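Local structure of aldehyde dehydrogenase (Trypanosoma brucei, 5MYP) at residues Ser184-Thr187 against Ala188-Glu192; Gly442-Gly446 against Arg447-Glu451. The protein probably oxidises aldehydes to the corresponding carboxylic acids with NAD+ as the electron acceptor. All coordinates share one frame; numbering follows the deposited sequence.

Contact 1: residues Ser184-Thr187 against Ala188-Glu192; sequences SETT and AVLKE
Thr186 and Leu190, one helical turn apart, lie side by side and point the same way, with Thr186 CG2 4.0 Å from Leu190 CD1. The oxygen of Thr186 is closely surrounded by carbon atoms of the following turn. Leu190 CG approaches Thr186 O to 3.3 Å, and Val189 brings CG1 equally near to it. That valine methyl gets there because chi1 is 73°, which sets CG1 between the backbone N and the carbonyl carbon. The carbonyl also takes the amide of Leu190, with Leu190 N 3.0 Å from Thr186 O. Equivalent i to i+4 bonds join Ala188 N to Ser184 O (3.1 Å) and Val189 N to Glu185 O (3.0 Å).

The two segments make up most of helix 183-191, which crosses over from strand 176-178 to strand 196-200 in the Rossmann-like, NAD-binding part of the aldehyde dehydrogenase fold. Leu190, buried, meets Leu122 and Ile124 of strand 110-124 and Val209 and Ala212 of helix 203-214; on another side of the helix Ala188 and Val189 rest on Ile17 of helix 16-29.

The face with Ser184, Thr187 and Lys191 is looser and turned to solvent. Here Lys191 N stands 3.4 Å from Thr187 O, a weak bond bent to 129° at the hydrogen, and the lysine side chain is modelled in two conformers, its path uncertain. Thr187 turns its hydroxyl back to the carbonyl of Val183, as Thr186 does to Gly182, and Glu185 OE1 bonds to the Gly182 amide.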
loop_
_atom_site.group_PDB
_atom_site.type_symbol
_atom_site.label_atom_id
_atom_site.label_comp_id
_atom_site.label_asym_id
_atom_site.label_seq_id
_atom_site.Cartn_x
_atom_site.Cartn_y
_atom_site.Cartn_z
ATOM N N SER A 184 -26.151 4.634 -5.699
ATOM C CA SER A 184 -26.130 5.898 -6.454
ATOM C C SER A 184 -25.177 6.924 -5.828
ATOM O O SER A 184 -24.335 7.507 -6.523
ATOM C CB SER A 184 -27.541 6.488 -6.545
ATOM O OG SER A 184 -27.522 7.812 -7.055
ATOM N N GLU A 185 -25.301 7.107 -4.516
ATOM C CA GLU A 185 -24.520 8.113 -3.801
ATOM C C GLU A 185 -23.065 7.666 -3.608
ATOM O O GLU A 185 -22.153 8.494 -3.658
ATOM C CB GLU A 185 -25.172 8.471 -2.457
ATOM C CG GLU A 185 -26.522 9.186 -2.595
ATOM C CD GLU A 185 -27.714 8.259 -2.829
ATOM O OE1 GLU A 185 -27.553 7.021 -2.799
ATOM O OE2 GLU A 185 -28.838 8.764 -3.019
ATOM N N THR A 186 -22.856 6.367 -3.401
ATOM C CA THR A 186 -21.505 5.799 -3.292
ATOM C C THR A 186 -20.761 5.885 -4.621
ATOM O O THR A 186 -19.593 6.267 -4.652
ATOM C CB THR A 186 -21.541 4.340 -2.802
ATOM O OG1 THR A 186 -22.271 4.270 -1.571
ATOM C CG2 THR A 186 -20.134 3.785 -2.579
ATOM N N THR A 187 -21.439 5.533 -5.713
ATOM C CA THR A 187 -20.894 5.695 -7.062
ATOM C C THR A 187 -20.491 7.146 -7.320
ATOM O O THR A 187 -19.406 7.400 -7.840
ATOM C CB THR A 187 -21.899 5.222 -8.136
ATOM O OG1 THR A 187 -22.191 3.838 -7.923
ATOM C CG2 THR A 187 -21.349 5.400 -9.546
ATOM N N ALA A 188 -21.352 8.087 -6.922
ATOM C CA ALA A 188 -21.098 9.519 -7.116
ATOM C C ALA A 188 -19.899 10.039 -6.308
ATOM O O ALA A 188 -19.069 10.779 -6.842
ATOM C CB ALA A 188 -22.343 10.325 -6.780
ATOM N N VAL A 189 -19.804 9.670 -5.032
ATOM C CA VAL A 189 -18.672 10.132 -4.206
ATOM C C VAL A 189 -17.349 9.519 -4.692
ATOM O O VAL A 189 -16.318 10.176 -4.646
ATOM C CB VAL A 189 -18.900 9.918 -2.685
ATOM C CG1 VAL A 189 -18.788 8.458 -2.283
ATOM C CG2 VAL A 189 -17.926 10.759 -1.868
ATOM N N LEU A 190 -17.398 8.286 -5.201
ATOM C CA LEU A 190 -16.219 7.630 -5.794
ATOM C C LEU A 190 -15.666 8.270 -7.087
ATOM O O LEU A 190 -14.517 7.997 -7.459
ATOM C CB LEU A 190 -16.480 6.131 -6.000
ATOM C CG LEU A 190 -16.439 5.279 -4.721
ATOM C CD1 LEU A 190 -16.978 3.882 -4.977
ATOM C CD2 LEU A 190 -15.044 5.198 -4.118
ATOM N N LYS A 191 -16.467 9.096 -7.763
ATOM C CA LYS A 191 -15.981 9.905 -8.882
ATOM C C LYS A 191 -15.115 11.083 -8.433
ATOM O O LYS A 191 -14.295 11.577 -9.208
ATOM C CB LYS A 191 -17.150 10.424 -9.720
ATOM C CG LYS A 191 -17.935 9.322 -10.407
ATOM C CD LYS A 191 -18.566 9.806 -11.705
ATOM C CE LYS A 191 -19.447 11.024 -11.482
ATOM N NZ LYS A 191 -18.673 12.294 -11.493
ATOM N N GLU A 192 -15.304 11.540 -7.193
ATOM C CA GLU A 192 -14.522 12.660 -6.641
ATOM C C GLU A 192 -13.109 12.195 -6.278
ATOM O O GLU A 192 -12.890 11.012 -5.981
ATOM C CB GLU A 192 -15.210 13.251 -5.411
ATOM C CG GLU A 192 -16.623 13.785 -5.654
ATOM C CD GLU A 192 -16.675 14.890 -6.689
ATOM O OE1 GLU A 192 -15.774 15.755 -6.701
ATOM O OE2 GLU A 192 -17.621 14.887 -7.498
#

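Contact 2: residues Gly442-Gly446 against Arg447-Glu451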
loop_
_atom_site.group_PDB
_atom_site.type_symbol
_atom_site.label_atom_id
_atom_site.label_comp_id
_atom_site.label_asym_id
_atom_site.label_seq_id
_atom_site.Cartn_x
_atom_site.Cartn_y
_atom_site.Cartn_z
ATOM N N GLY A 442 -3.537 -3.561 2.821
ATOM C CA GLY A 442 -3.306 -2.500 3.795
ATOM C C GLY A 442 -3.732 -2.905 5.195
ATOM O O GLY A 442 -4.305 -3.980 5.409
ATOM N N ALA A 443 -3.437 -2.039 6.155
ATOM C CA ALA A 443 -3.776 -2.285 7.552
ATOM C C ALA A 443 -3.861 -0.971 8.310
ATOM O O ALA A 443 -3.274 0.030 7.892
ATOM C CB ALA A 443 -2.747 -3.199 8.189
ATOM N N TYR A 444 -4.600 -0.975 9.414
ATOM C CA TYR A 444 -4.731 0.215 10.261
ATOM C C TYR A 444 -4.887 -0.182 11.743
ATOM O O TYR A 444 -4.647 -1.341 12.088
ATOM C CB TYR A 444 -5.852 1.129 9.719
ATOM C CG TYR A 444 -7.278 0.702 9.994
ATOM C CD1 TYR A 444 -7.798 -0.467 9.441
ATOM C CD2 TYR A 444 -8.126 1.490 10.777
ATOM C CE1 TYR A 444 -9.113 -0.857 9.680
ATOM C CE2 TYR A 444 -9.438 1.114 11.021
ATOM C CZ TYR A 444 -9.931 -0.056 10.468
ATOM O OH TYR A 444 -11.234 -0.426 10.712
ATOM N N HIS A 445 -5.263 0.789 12.584
ATOM C CA HIS A 445 -5.315 0.720 14.067
ATOM C C HIS A 445 -4.056 1.376 14.621
ATOM O O HIS A 445 -2.940 0.972 14.270
ATOM C CB HIS A 445 -5.471 -0.693 14.669
ATOM C CG HIS A 445 -6.775 -1.355 14.353
ATOM N ND1 HIS A 445 -7.240 -2.455 15.046
ATOM C CD2 HIS A 445 -7.722 -1.068 13.428
ATOM C CE1 HIS A 445 -8.414 -2.819 14.556
ATOM N NE2 HIS A 445 -8.728 -1.992 13.575
ATOM N N GLY A 446 -4.242 2.406 15.446
ATOM C CA GLY A 446 -3.154 3.041 16.203
ATOM C C GLY A 446 -2.078 3.646 15.324
ATOM O O GLY A 446 -2.379 4.408 14.401
ATOM N N ARG A 447 -0.826 3.283 15.599
ATOM C CA ARG A 447 0.329 3.673 14.773
ATOM C C ARG A 447 0.147 3.350 13.283
ATOM O O ARG A 447 0.603 4.098 12.422
ATOM C CB ARG A 447 1.596 2.970 15.269
ATOM C CG ARG A 447 2.890 3.446 14.620
ATOM C CD ARG A 447 4.054 2.530 14.956
ATOM N NE ARG A 447 4.620 2.816 16.275
ATOM C CZ ARG A 447 5.537 3.750 16.547
ATOM N NH1 ARG A 447 6.016 4.560 15.601
ATOM N NH2 ARG A 447 5.968 3.888 17.801
ATOM N N TYR A 448 -0.506 2.228 12.996
ATOM C CA TYR A 448 -0.652 1.740 11.621
ATOM C C TYR A 448 -1.715 2.526 10.856
ATOM O O TYR A 448 -1.622 2.652 9.635
ATOM C CB TYR A 448 -0.919 0.230 11.625
ATOM C CG TYR A 448 0.158 -0.487 12.405
ATOM C CD1 TYR A 448 1.432 -0.650 11.864
ATOM C CD2 TYR A 448 -0.070 -0.947 13.702
ATOM C CE1 TYR A 448 2.442 -1.283 12.580
ATOM C CE2 TYR A 448 0.932 -1.579 14.422
ATOM C CZ TYR A 448 2.188 -1.744 13.854
ATOM O OH TYR A 448 3.195 -2.368 14.554
ATOM N N SER A 449 -2.702 3.068 11.570
ATOM C CA SER A 449 -3.604 4.073 10.993
ATOM C C SER A 449 -2.817 5.325 10.626
ATOM O O SER A 449 -2.931 5.829 9.511
ATOM C CB SER A 449 -4.723 4.455 11.957
ATOM O OG SER A 449 -5.657 3.409 12.121
ATOM N N PHE A 450 -2.009 5.820 11.564
ATOM C CA PHE A 450 -1.209 7.012 11.302
ATOM C C PHE A 450 -0.333 6.816 10.061
ATOM O O PHE A 450 -0.293 7.683 9.187
ATOM C CB PHE A 450 -0.346 7.402 12.509
ATOM C CG PHE A 450 0.461 8.642 12.272
ATOM C CD1 PHE A 450 1.725 8.563 11.691
ATOM C CD2 PHE A 450 -0.059 9.891 12.575
ATOM C CE1 PHE A 450 2.467 9.705 11.438
ATOM C CE2 PHE A 450 0.678 11.042 12.327
ATOM C CZ PHE A 450 1.941 10.947 11.755
ATOM N N GLU A 451 0.346 5.672 9.986
ATOM C CA GLU A 451 1.206 5.356 8.844
ATOM C C GLU A 451 0.415 5.222 7.540
ATOM O O GLU A 451 0.810 5.787 6.525
ATOM C CB GLU A 451 2.025 4.090 9.113
ATOM C CG GLU A 451 3.103 4.299 10.164
ATOM C CD GLU A 451 3.810 3.013 10.565
ATOM O OE1 GLU A 451 3.472 1.926 10.045
ATOM O OE2 GLU A 451 4.721 3.098 11.408
#
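Ser449 places OG beside its own backbone N (chi1 -71°), and Tyr444 sets its ring between backbone N and carbonyl carbon (chi1 77°), so that the hydroxyl oxygen lies at the edge of the ring, near its plane, 3.4 Å from Tyr444 CD2. This is the N-terminal cap of helix 447-452, with Gly446 at the N-cap and a positive phi, in the loop that follows strand 440-441. Ser449, three residues into the helix, receives the amide of the residue before the N-cap: His445 N is 2.7 Å from Ser449 OG, at 153° about the hydrogen. It thus differs by one residue from a capping box, and the amide of Gly446 itself goes to Glu83 OE2.

The carbonyl of His445 turns into the helix start. Tyr448 N reaches His445 O at 3.0 Å from above the carbonyl plane, and Ser449 N adds a weak bond at 3.4 Å to the same oxygen. Phe450 N closes the first regular turn on Gly446 O (3.2 Å). Away from the turn, Arg447 bends outward to a salt bridge with Glu93, and Tyr448 packs on Arg456 of the second subunit.

The imidazole of His445 meets Phe433, the two rings nearly parallel, and presents an edge to Tyr444, with His445 CD2 3.6 Å above the plane of the Tyr444 ring, over its centre.

Contacts 1 and 2 do not touch: their centres are 25 Å apart and their nearest atoms about 16 Å. The same mixed sheet nonetheless links them. Leu190 of contact 1 packs on strand 110-124, which pairs with strand 454-461, the one that follows the helix of contact 2. Helix 183-191 also leads into strand 196-200, the neighbour of strand 220-223, which pairs in turn with strand 440-441 just before Gly442. Only contact 2 approaches the predicted active site: the side chain of Tyr444 comes within about 3 Å of that of Glu223 and about 10 Å of that of Cys259. Contact 1 lies away from both residues.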